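PDB 3JU7: putative PLP-dependent aminotransferase from Bacillus cereus ATCC 10987, which probably uses pyridoxal phosphate as cofactor to transfer amino groups between substrates. Local coordinates for residues Q177-S180 / G181-Y185; V286-Q289 / F290-I293; V327-R330 / N331-S334; P351-E354 / G355-K358. One frame throughout, in Å; residues are numbered along the deposited sequence.

Contact 1 (Q177-S180 / G181-Y185); sequences QDFS and GMIIY
F179 lays its ring forward over the S180-G181 peptide, so that G181 and I183 pack against it where the loop 177-180 passes into a strand. The tight part lies at G181. Its backbone N sits over one face of the F179 ring, 3.3 Å above the plane and offset toward the rim, while G181 CA comes within 3.4 Å of F179 CE2. G181, having no side chain, lets the ring lie this close to its backbone. Having CG anti to the backbone N (chi1 -175°) turns the ring of the phenylalanine to the carbonyl side and onward to G181. I183, two residues into the strand, closes the apolar patch: its CG1 lies 3.8 Å from F179 CD2, and its CD1 is 3.9 Å from the same ring carbon.

The other side is looser and polar. S180 points away from the strand, and its OG is hydrogen-bonded to E149. Further back, Q177 NE2 donates a nearly straight bond to D178 OD1 (2.8 Å, 173°). D178 OD1 lies in the amide plane of Q177, while the N-H approaches from above the carboxylate plane. The second carboxylate oxygen forms a salt bridge with R53, which gives each oxygen of the partly exposed D178 a partner.

Beyond the bend, strand 182-186 runs between strands 159-161 and 199-203 in a mixed sheet, with M182 and I184 resting on helix 62-73 and M182 also reaching helix 206-215.

Contact 2 (V286-Q289 / F290-I293); sequences VIQQ and FMPI
Q288 OE1, the acceptor end of a buried side chain that packs against M291 and P292, takes a hydrogen bond from S261 OG of helix 250-270. That bond ties the amide to the helix and helps to fix its rotation. The other end of the same amide meets carbon and selenium: Q288 NE2 lies 3.6 Å from P292 CD and 4.0 Å from SE of M291, a selenomethionine. The M291 chain starts away from the loop, then bends at chi2 and again at chi3; the first bend brings the selenium near the glutamine, whereas the modelled position of the methyl beyond it is doubtful. Closer in, Q288 CB rests 3.4 Å from F290 O, so the stem of the side chain covers the carbonyl of the residue two places on.

On the far side of the bend Q289 and F290 run side by side, pointing the same way. The extended Q289 chain follows the ring along its length: CG is 3.7 Å from F290 CD2, and NE2 is 3.7 Å from F290 CE2. Amide and ring are not stacked, as their planes stand 42° apart. F290 holds CG between its backbone N and carbonyl carbon (chi1 46°), the crowded position, which puts F290 CG 3.7 Å from Q289 C. Y318 meets the same ring with its plane turned by about 30°.

A loop entering a beta ladder is what this illustrates: the chain then runs into strand 291-294, which pairs with strand 347-350 in a two-stranded antiparallel sheet through backbone bonds of M291 with L350 and of I293 with V348.

Contact 3 (V327-R330 / N331-S334); sequences VLFR and NYKS
F329 and Y332 are the end residues of a type I beta turn, and their side chains meet across it. Both hold CG anti to the carbonyl carbon, beside the backbone N, with chi1 -47° for F329 and -72° for Y332. The tyrosine thereby swings back along the preceding chain: its CD2 stands 3.6 Å from F329 CA, which lies near the plane of the tyrosine ring, at its edge. The rings themselves touch more lightly, with Y332 CE2 reaching the edge of the F329 ring 4.0 Å from CD1. L328 covers a face of the phenylalanine, its CB lying over the ring centre.

At the corners the side chains are exposed. R330 stretches its chain from CG to NE away from the turn, and V327 CG2 sits over one face of the guanidinium group. N331 holds its amide beside the preceding peptide, OD1 lying 3.4 Å from R330 C.

F329 and Y332 pack on I96 of helix 90-97, and Y332 also reaches strand 101-105. L328 and F329 touch C226 of the second subunit, so the start of the turn and the residue before it lie at the subunit interface.

The turn's own bond, from Y332 N to F329 O, is straight but weak at 3.3 Å. Two waters reinforce the loop. One donates to L328 O and accepts from N331 N, at 2.9 Å in each case; the other donates to F329 O and to Y332 O, 2.7 Å from either oxygen.

Contact 4 (P351-E354 / G355-K358); sequences PLWE and GMTK
W353 and M356 mark the ends of a type II beta turn and meet both through backbone and through side chains. The backbone bond runs from M356 N to W353 O (3.0 Å, 161°), with the donor tilted from the carbonyl plane. G355, at the third position, takes the positive phi (105°) usual for glycine at this position of a type II turn.

Polar side chains find their partners further off. W353 NE1 bonds to P6 O near the start of the chain, E354 forms a salt bridge with K253 of helix 250-270, and T357 caps helix 358-368 by bonding OG1 to I360 N.

Apolar packing centres on M356, a selenomethionine whose chain crosses the indole at about a right angle. It leaves the backbone extended and bends at chi3 (-77°), which turns the terminal methyl over the indole. The selenium is 5.1 Å from the centroid of the six-membered ring of W353, above its face, a Met-aromatic contact, while P351 CB packs 3.9 Å from M356 CE. That methyl makes a CH-pi contact with the five-membered ring, M356 CE lying 3.5 Å from its centroid and 3.3 Å from W353 CE2.

In the fold
The four contacts follow one another along the chain, and each is a local fold of consecutive residues. Contact 1 belongs to the mixed sheet. Contacts 2 and 4 are neighbours, their centres about 12 Å apart: contact 2 enters one strand of the 291-294/347-350 pair, contact 4 leaves the other, and L352 packs on Q288 and F290. Both lean on helix 250-270 and so tie the small antiparallel pair to it. Contact 1 lies across the chain's centre from these two, about 22 Å from contact 2 between centres. Contact 3, about 27 Å from contacts 1 and 2 and 36 Å from contact 4 between centres, is a peripheral turn that helps join the two subunits.

Contact 1 (Q177-S180 / G181-Y185)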
loop_
_atom_site.group_PDB
_atom_site.type_symbol
_atom_site.label_atom_id
_atom_site.label_comp_id
_atom_site.label_asym_id
_atom_site.label_seq_id
_atom_site.Cartn_x
_atom_site.Cartn_y
_atom_site.Cartn_z
ATOM N N GLN A 177 5.510 -9.642 22.431
ATOM C CA GLN A 177 6.788 -9.189 23.001
ATOM C C GLN A 177 7.856 -10.261 22.833
ATOM O O GLN A 177 7.601 -11.441 23.128
ATOM C CB GLN A 177 6.596 -8.840 24.477
ATOM C CG GLN A 177 7.877 -8.356 25.233
ATOM C CD GLN A 177 8.324 -6.983 24.764
ATOM O OE1 GLN A 177 7.561 -6.015 24.865
ATOM N NE2 GLN A 177 9.538 -6.896 24.193
ATOM N N ASP A 178 9.024 -9.855 22.331
ATOM C CA ASP A 178 10.191 -10.714 22.216
ATOM C C ASP A 178 10.030 -11.868 21.226
ATOM O O ASP A 178 10.875 -12.732 21.172
ATOM C CB ASP A 178 10.632 -11.273 23.595
ATOM C CG ASP A 178 11.086 -10.171 24.567
ATOM O OD1 ASP A 178 11.307 -9.037 24.122
ATOM O OD2 ASP A 178 11.202 -10.432 25.791
ATOM N N PHE A 179 8.967 -11.897 20.433
ATOM C CA PHE A 179 8.811 -12.984 19.471
ATOM C C PHE A 179 9.906 -12.905 18.393
ATOM O O PHE A 179 10.213 -11.810 17.852
ATOM C CB PHE A 179 7.453 -12.900 18.844
ATOM C CG PHE A 179 7.121 -14.030 17.908
ATOM C CD1 PHE A 179 7.074 -15.349 18.364
ATOM C CD2 PHE A 179 6.771 -13.759 16.606
ATOM C CE1 PHE A 179 6.703 -16.395 17.524
ATOM C CE2 PHE A 179 6.360 -14.787 15.735
ATOM C CZ PHE A 179 6.341 -16.108 16.184
ATOM N N SER A 180 10.490 -14.063 18.085
ATOM C CA SER A 180 11.542 -14.143 17.084
ATOM C C SER A 180 11.064 -13.913 15.673
ATOM O O SER A 180 11.823 -13.426 14.857
ATOM C CB SER A 180 12.181 -15.512 17.122
ATOM O OG SER A 180 12.819 -15.657 18.352
ATOM N N GLY A 181 9.836 -14.332 15.374
ATOM C CA GLY A 181 9.269 -14.120 14.053
ATOM C C GLY A 181 8.808 -12.688 13.891
ATOM O O GLY A 181 9.354 -11.761 14.505
HETATM N N MSE A 182 7.790 -12.508 13.062
HETATM C CA MSE A 182 7.218 -11.187 12.850
HETATM C C MSE A 182 5.755 -11.188 13.242
HETATM O O MSE A 182 5.083 -12.212 13.115
HETATM C CB MSE A 182 7.389 -10.765 11.400
HETATM C CG MSE A 182 8.746 -10.193 11.205
HETATM SE SE MSE A 182 9.325 -9.727 9.453
HETATM C CE MSE A 182 10.614 -8.459 10.157
ATOM N N ILE A 183 5.311 -10.049 13.772
ATOM C CA ILE A 183 3.907 -9.810 14.102
ATOM C C ILE A 183 3.411 -8.610 13.290
ATOM O O ILE A 183 4.043 -7.553 13.269
ATOM C CB ILE A 183 3.717 -9.593 15.622
ATOM C CG1 ILE A 183 4.517 -10.692 16.371
ATOM C CG2 ILE A 183 2.266 -9.561 15.950
ATOM C CD1 ILE A 183 3.946 -11.276 17.579
ATOM N N ILE A 184 2.297 -8.808 12.600
ATOM C CA ILE A 184 1.634 -7.774 11.831
ATOM C C ILE A 184 0.372 -7.280 12.562
ATOM O O ILE A 184 -0.428 -8.053 13.047
ATOM C CB ILE A 184 1.201 -8.281 10.435
ATOM C CG1 ILE A 184 2.349 -9.033 9.700
ATOM C CG2 ILE A 184 0.675 -7.129 9.625
ATOM C CD1 ILE A 184 3.782 -8.477 9.935
ATOM N N TYR A 185 0.239 -5.965 12.663
ATOM C CA TYR A 185 -0.893 -5.342 13.269
ATOM C C TYR A 185 -1.418 -4.302 12.304
ATOM O O TYR A 185 -0.655 -3.708 11.508
ATOM C CB TYR A 185 -0.523 -4.586 14.562
ATOM C CG TYR A 185 0.241 -5.313 15.617
ATOM C CD1 TYR A 185 -0.398 -5.983 16.662
ATOM C CD2 TYR A 185 1.638 -5.217 15.665
ATOM C CE1 TYR A 185 0.367 -6.654 17.701
ATOM C CE2 TYR A 185 2.384 -5.853 16.659
ATOM C CZ TYR A 185 1.765 -6.582 17.681
ATOM O OH TYR A 185 2.581 -7.173 18.678
#

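Contact 2 (V286-Q289 / F290-I293)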
loop_
_atom_site.group_PDB
_atom_site.type_symbol
_atom_site.label_atom_id
_atom_site.label_comp_id
_atom_site.label_asym_id
_atom_site.label_seq_id
_atom_site.Cartn_x
_atom_site.Cartn_y
_atom_site.Cartn_z
ATOM N N VAL A 286 -8.333 -10.127 25.556
ATOM C CA VAL A 286 -8.794 -9.780 24.236
ATOM C C VAL A 286 -9.015 -8.285 24.188
ATOM O O VAL A 286 -9.389 -7.702 25.172
ATOM C CB VAL A 286 -10.105 -10.556 23.862
ATOM C CG1 VAL A 286 -11.207 -10.214 24.831
ATOM C CG2 VAL A 286 -10.543 -10.248 22.424
ATOM N N ILE A 287 -8.754 -7.665 23.050
ATOM C CA ILE A 287 -9.191 -6.295 22.827
ATOM C C ILE A 287 -10.201 -6.385 21.676
ATOM O O ILE A 287 -9.945 -7.043 20.663
ATOM C CB ILE A 287 -8.020 -5.350 22.522
ATOM C CG1 ILE A 287 -8.533 -3.937 22.400
ATOM C CG2 ILE A 287 -7.254 -5.721 21.217
ATOM C CD1 ILE A 287 -7.416 -2.969 22.213
ATOM N N GLN A 288 -11.352 -5.747 21.840
ATOM C CA GLN A 288 -12.486 -6.041 20.962
ATOM C C GLN A 288 -12.911 -4.972 19.924
ATOM O O GLN A 288 -13.268 -3.838 20.231
ATOM C CB GLN A 288 -13.663 -6.461 21.814
ATOM C CG GLN A 288 -13.313 -7.631 22.717
ATOM C CD GLN A 288 -14.523 -8.393 23.071
ATOM O OE1 GLN A 288 -15.506 -7.817 23.521
ATOM N NE2 GLN A 288 -14.496 -9.687 22.830
ATOM N N GLN A 289 -12.854 -5.413 18.682
ATOM C CA GLN A 289 -13.281 -4.676 17.504
ATOM C C GLN A 289 -14.810 -4.754 17.399
ATOM O O GLN A 289 -15.457 -3.859 16.898
ATOM C CB GLN A 289 -12.653 -5.374 16.296
ATOM C CG GLN A 289 -12.835 -4.738 14.994
ATOM C CD GLN A 289 -12.084 -5.480 13.921
ATOM O OE1 GLN A 289 -12.131 -5.096 12.759
ATOM N NE2 GLN A 289 -11.408 -6.577 14.297
ATOM N N PHE A 290 -15.339 -5.895 17.806
ATOM C CA PHE A 290 -16.771 -6.210 17.848
ATOM C C PHE A 290 -16.873 -7.338 18.892
ATOM O O PHE A 290 -15.851 -7.712 19.481
ATOM C CB PHE A 290 -17.312 -6.658 16.479
ATOM C CG PHE A 290 -16.449 -7.669 15.762
ATOM C CD1 PHE A 290 -16.551 -9.033 16.054
ATOM C CD2 PHE A 290 -15.547 -7.256 14.772
ATOM C CE1 PHE A 290 -15.759 -9.982 15.366
ATOM C CE2 PHE A 290 -14.753 -8.182 14.061
ATOM C CZ PHE A 290 -14.855 -9.552 14.343
HETATM N N MSE A 291 -18.084 -7.835 19.161
HETATM C CA MSE A 291 -18.279 -8.840 20.197
HETATM C C MSE A 291 -18.559 -10.171 19.492
HETATM O O MSE A 291 -19.652 -10.390 18.959
HETATM C CB MSE A 291 -19.414 -8.425 21.159
HETATM C CG MSE A 291 -19.857 -9.510 22.134
HETATM SE SE MSE A 291 -18.434 -10.277 23.178
HETATM C CE MSE A 291 -17.977 -8.688 24.118
ATOM N N PRO A 292 -17.555 -11.048 19.439
ATOM C CA PRO A 292 -17.776 -12.346 18.824
ATOM C C PRO A 292 -18.453 -13.311 19.795
ATOM O O PRO A 292 -18.133 -13.307 20.990
ATOM C CB PRO A 292 -16.363 -12.830 18.464
ATOM C CG PRO A 292 -15.429 -11.761 18.888
ATOM C CD PRO A 292 -16.162 -10.896 19.872
ATOM N N ILE A 293 -19.380 -14.123 19.286
ATOM C CA ILE A 293 -20.085 -15.066 20.135
ATOM C C ILE A 293 -20.618 -16.219 19.298
ATOM O O ILE A 293 -20.966 -16.045 18.121
ATOM C CB ILE A 293 -21.230 -14.380 20.930
ATOM C CG1 ILE A 293 -21.679 -15.266 22.102
ATOM C CG2 ILE A 293 -22.414 -14.040 20.013
ATOM C CD1 ILE A 293 -22.584 -14.570 23.073
#

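Contact 3 (V327-R330 / N331-S334)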
loop_
_atom_site.group_PDB
_atom_site.type_symbol
_atom_site.label_atom_id
_atom_site.label_comp_id
_atom_site.label_asym_id
_atom_site.label_seq_id
_atom_site.Cartn_x
_atom_site.Cartn_y
_atom_site.Cartn_z
ATOM N N VAL A 327 -15.100 -18.108 -2.721
ATOM C CA VAL A 327 -14.819 -18.477 -4.105
ATOM C C VAL A 327 -13.331 -18.566 -4.390
ATOM O O VAL A 327 -12.845 -19.549 -4.940
ATOM C CB VAL A 327 -15.504 -17.486 -5.074
ATOM C CG1 VAL A 327 -14.957 -17.624 -6.527
ATOM C CG2 VAL A 327 -17.022 -17.677 -5.006
ATOM N N LEU A 328 -12.557 -17.567 -3.993
ATOM C CA LEU A 328 -11.164 -17.551 -4.464
ATOM C C LEU A 328 -10.314 -18.663 -3.888
ATOM O O LEU A 328 -9.337 -19.049 -4.477
ATOM C CB LEU A 328 -10.500 -16.213 -4.189
ATOM C CG LEU A 328 -9.305 -15.916 -5.080
ATOM C CD1 LEU A 328 -9.777 -15.534 -6.481
ATOM C CD2 LEU A 328 -8.444 -14.790 -4.431
ATOM N N PHE A 329 -10.670 -19.187 -2.727
ATOM C CA PHE A 329 -9.793 -20.094 -2.011
ATOM C C PHE A 329 -10.282 -21.526 -1.919
ATOM O O PHE A 329 -9.700 -22.324 -1.207
ATOM C CB PHE A 329 -9.618 -19.562 -0.592
ATOM C CG PHE A 329 -9.310 -18.100 -0.521
ATOM C CD1 PHE A 329 -8.082 -17.632 -0.955
ATOM C CD2 PHE A 329 -10.230 -17.203 -0.012
ATOM C CE1 PHE A 329 -7.775 -16.324 -0.863
ATOM C CE2 PHE A 329 -9.927 -15.856 0.096
ATOM C CZ PHE A 329 -8.717 -15.397 -0.368
ATOM N N ARG A 330 -11.360 -21.855 -2.607
ATOM C CA ARG A 330 -12.014 -23.169 -2.457
ATOM C C ARG A 330 -11.154 -24.340 -2.822
ATOM O O ARG A 330 -11.392 -25.415 -2.368
ATOM C CB ARG A 330 -13.166 -23.307 -3.445
ATOM C CG ARG A 330 -14.399 -22.603 -3.101
ATOM C CD ARG A 330 -15.223 -22.562 -4.376
ATOM N NE ARG A 330 -16.585 -22.051 -4.205
ATOM C CZ ARG A 330 -17.357 -21.691 -5.231
ATOM N NH1 ARG A 330 -16.911 -21.784 -6.498
ATOM N NH2 ARG A 330 -18.582 -21.241 -5.003
ATOM N N ASN A 331 -10.252 -24.153 -3.764
ATOM C CA ASN A 331 -9.491 -25.257 -4.265
ATOM C C ASN A 331 -8.110 -25.411 -3.648
ATOM O O ASN A 331 -7.399 -26.272 -4.060
ATOM C CB ASN A 331 -9.413 -25.154 -5.786
ATOM C CG ASN A 331 -10.789 -25.346 -6.443
ATOM O OD1 ASN A 331 -11.721 -25.879 -5.832
ATOM N ND2 ASN A 331 -10.919 -24.893 -7.680
ATOM N N TYR A 332 -7.746 -24.600 -2.655
ATOM C CA TYR A 332 -6.475 -24.796 -1.991
ATOM C C TYR A 332 -6.569 -25.982 -1.044
ATOM O O TYR A 332 -7.634 -26.266 -0.488
ATOM C CB TYR A 332 -6.047 -23.554 -1.230
ATOM C CG TYR A 332 -5.626 -22.452 -2.166
ATOM C CD1 TYR A 332 -4.495 -22.597 -2.965
ATOM C CD2 TYR A 332 -6.347 -21.269 -2.262
ATOM C CE1 TYR A 332 -4.109 -21.611 -3.822
ATOM C CE2 TYR A 332 -5.951 -20.267 -3.133
ATOM C CZ TYR A 332 -4.834 -20.450 -3.906
ATOM O OH TYR A 332 -4.414 -19.489 -4.801
ATOM N N LYS A 333 -5.438 -26.653 -0.849
ATOM C CA LYS A 333 -5.370 -27.806 0.042
ATOM C C LYS A 333 -5.684 -27.424 1.499
ATOM O O LYS A 333 -5.542 -26.269 1.905
ATOM C CB LYS A 333 -3.979 -28.438 -0.023
ATOM C CG LYS A 333 -3.643 -29.021 -1.382
ATOM C CD LYS A 333 -2.320 -29.713 -1.336
ATOM C CE LYS A 333 -1.885 -30.210 -2.700
ATOM N NZ LYS A 333 -2.837 -31.246 -3.230
ATOM N N SER A 334 -6.133 -28.419 2.261
ATOM C CA SER A 334 -6.395 -28.251 3.675
ATOM C C SER A 334 -6.346 -29.588 4.366
ATOM O O SER A 334 -6.408 -30.625 3.731
ATOM C CB SER A 334 -7.773 -27.634 3.905
ATOM O OG SER A 334 -8.794 -28.541 3.500
HETATM O O HOH W 1 -8.930 -21.924 -4.966
HETATM O O HOH W 2 -9.736 -24.683 0.156
#

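Contact 4 (P351-E354 / G355-K358)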
loop_
_atom_site.group_PDB
_atom_site.type_symbol
_atom_site.label_atom_id
_atom_site.label_comp_id
_atom_site.label_asym_id
_atom_site.label_seq_id
_atom_site.Cartn_x
_atom_site.Cartn_y
_atom_site.Cartn_z
ATOM N N PRO A 351 -22.303 -5.794 17.272
ATOM C CA PRO A 351 -21.682 -4.499 17.240
ATOM C C PRO A 351 -21.123 -4.049 18.573
ATOM O O PRO A 351 -21.703 -4.285 19.640
ATOM C CB PRO A 351 -22.799 -3.562 16.753
ATOM C CG PRO A 351 -24.018 -4.336 16.717
ATOM C CD PRO A 351 -23.667 -5.777 16.728
ATOM N N LEU A 352 -19.994 -3.375 18.465
ATOM C CA LEU A 352 -19.314 -2.760 19.572
ATOM C C LEU A 352 -18.513 -1.620 18.963
ATOM O O LEU A 352 -17.813 -1.838 18.012
ATOM C CB LEU A 352 -18.397 -3.771 20.246
ATOM C CG LEU A 352 -17.774 -3.425 21.607
ATOM C CD1 LEU A 352 -17.321 -4.733 22.321
ATOM C CD2 LEU A 352 -16.631 -2.478 21.461
ATOM N N TRP A 353 -18.679 -0.396 19.453
ATOM C CA TRP A 353 -17.902 0.753 18.984
ATOM C C TRP A 353 -17.922 1.825 20.050
ATOM O O TRP A 353 -18.789 1.798 20.925
ATOM C CB TRP A 353 -18.415 1.344 17.660
ATOM C CG TRP A 353 -19.856 1.096 17.342
ATOM C CD1 TRP A 353 -20.349 0.091 16.563
ATOM C CD2 TRP A 353 -20.987 1.852 17.786
ATOM N NE1 TRP A 353 -21.710 0.177 16.486
ATOM C CE2 TRP A 353 -22.131 1.246 17.233
ATOM C CE3 TRP A 353 -21.144 2.976 18.591
ATOM C CZ2 TRP A 353 -23.404 1.729 17.453
ATOM C CZ3 TRP A 353 -22.403 3.460 18.812
ATOM C CH2 TRP A 353 -23.523 2.836 18.252
ATOM N N GLU A 354 -16.958 2.747 19.960
ATOM C CA GLU A 354 -16.814 3.825 20.924
ATOM C C GLU A 354 -18.083 4.637 20.900
ATOM O O GLU A 354 -18.545 5.036 19.838
ATOM C CB GLU A 354 -15.625 4.745 20.591
ATOM C CG GLU A 354 -14.230 4.082 20.693
ATOM C CD GLU A 354 -13.103 5.038 20.275
ATOM O OE1 GLU A 354 -13.093 6.179 20.765
ATOM O OE2 GLU A 354 -12.238 4.666 19.448
ATOM N N GLY A 355 -18.654 4.858 22.066
ATOM C CA GLY A 355 -19.874 5.619 22.175
ATOM C C GLY A 355 -21.035 4.723 22.443
ATOM O O GLY A 355 -22.057 5.193 22.879
HETATM N N MSE A 356 -20.908 3.426 22.198
HETATM C CA MSE A 356 -22.011 2.533 22.554
HETATM C C MSE A 356 -22.412 2.670 24.043
HETATM O O MSE A 356 -21.565 2.585 24.922
HETATM C CB MSE A 356 -21.654 1.096 22.244
HETATM C CG MSE A 356 -22.882 0.213 22.237
HETATM SE SE MSE A 356 -22.463 -1.451 21.449
HETATM C CE MSE A 356 -22.464 -0.967 19.608
ATOM N N THR A 357 -23.695 2.896 24.318
ATOM C CA THR A 357 -24.186 3.039 25.698
ATOM C C THR A 357 -24.631 1.703 26.281
ATOM O O THR A 357 -24.973 0.775 25.537
ATOM C CB THR A 357 -25.421 3.948 25.739
ATOM O OG1 THR A 357 -26.357 3.474 24.768
ATOM C CG2 THR A 357 -25.064 5.429 25.426
ATOM N N LYS A 358 -24.676 1.610 27.608
ATOM C CA LYS A 358 -25.134 0.375 28.234
ATOM C C LYS A 358 -26.543 0.009 27.773
ATOM O O LYS A 358 -26.880 -1.182 27.622
ATOM C CB LYS A 358 -25.087 0.467 29.754
ATOM C CG LYS A 358 -25.340 -0.860 30.443
ATOM C CD LYS A 358 -25.033 -0.813 31.938
ATOM C CE LYS A 358 -25.107 -2.201 32.578
ATOM N NZ LYS A 358 -24.390 -2.261 33.895
#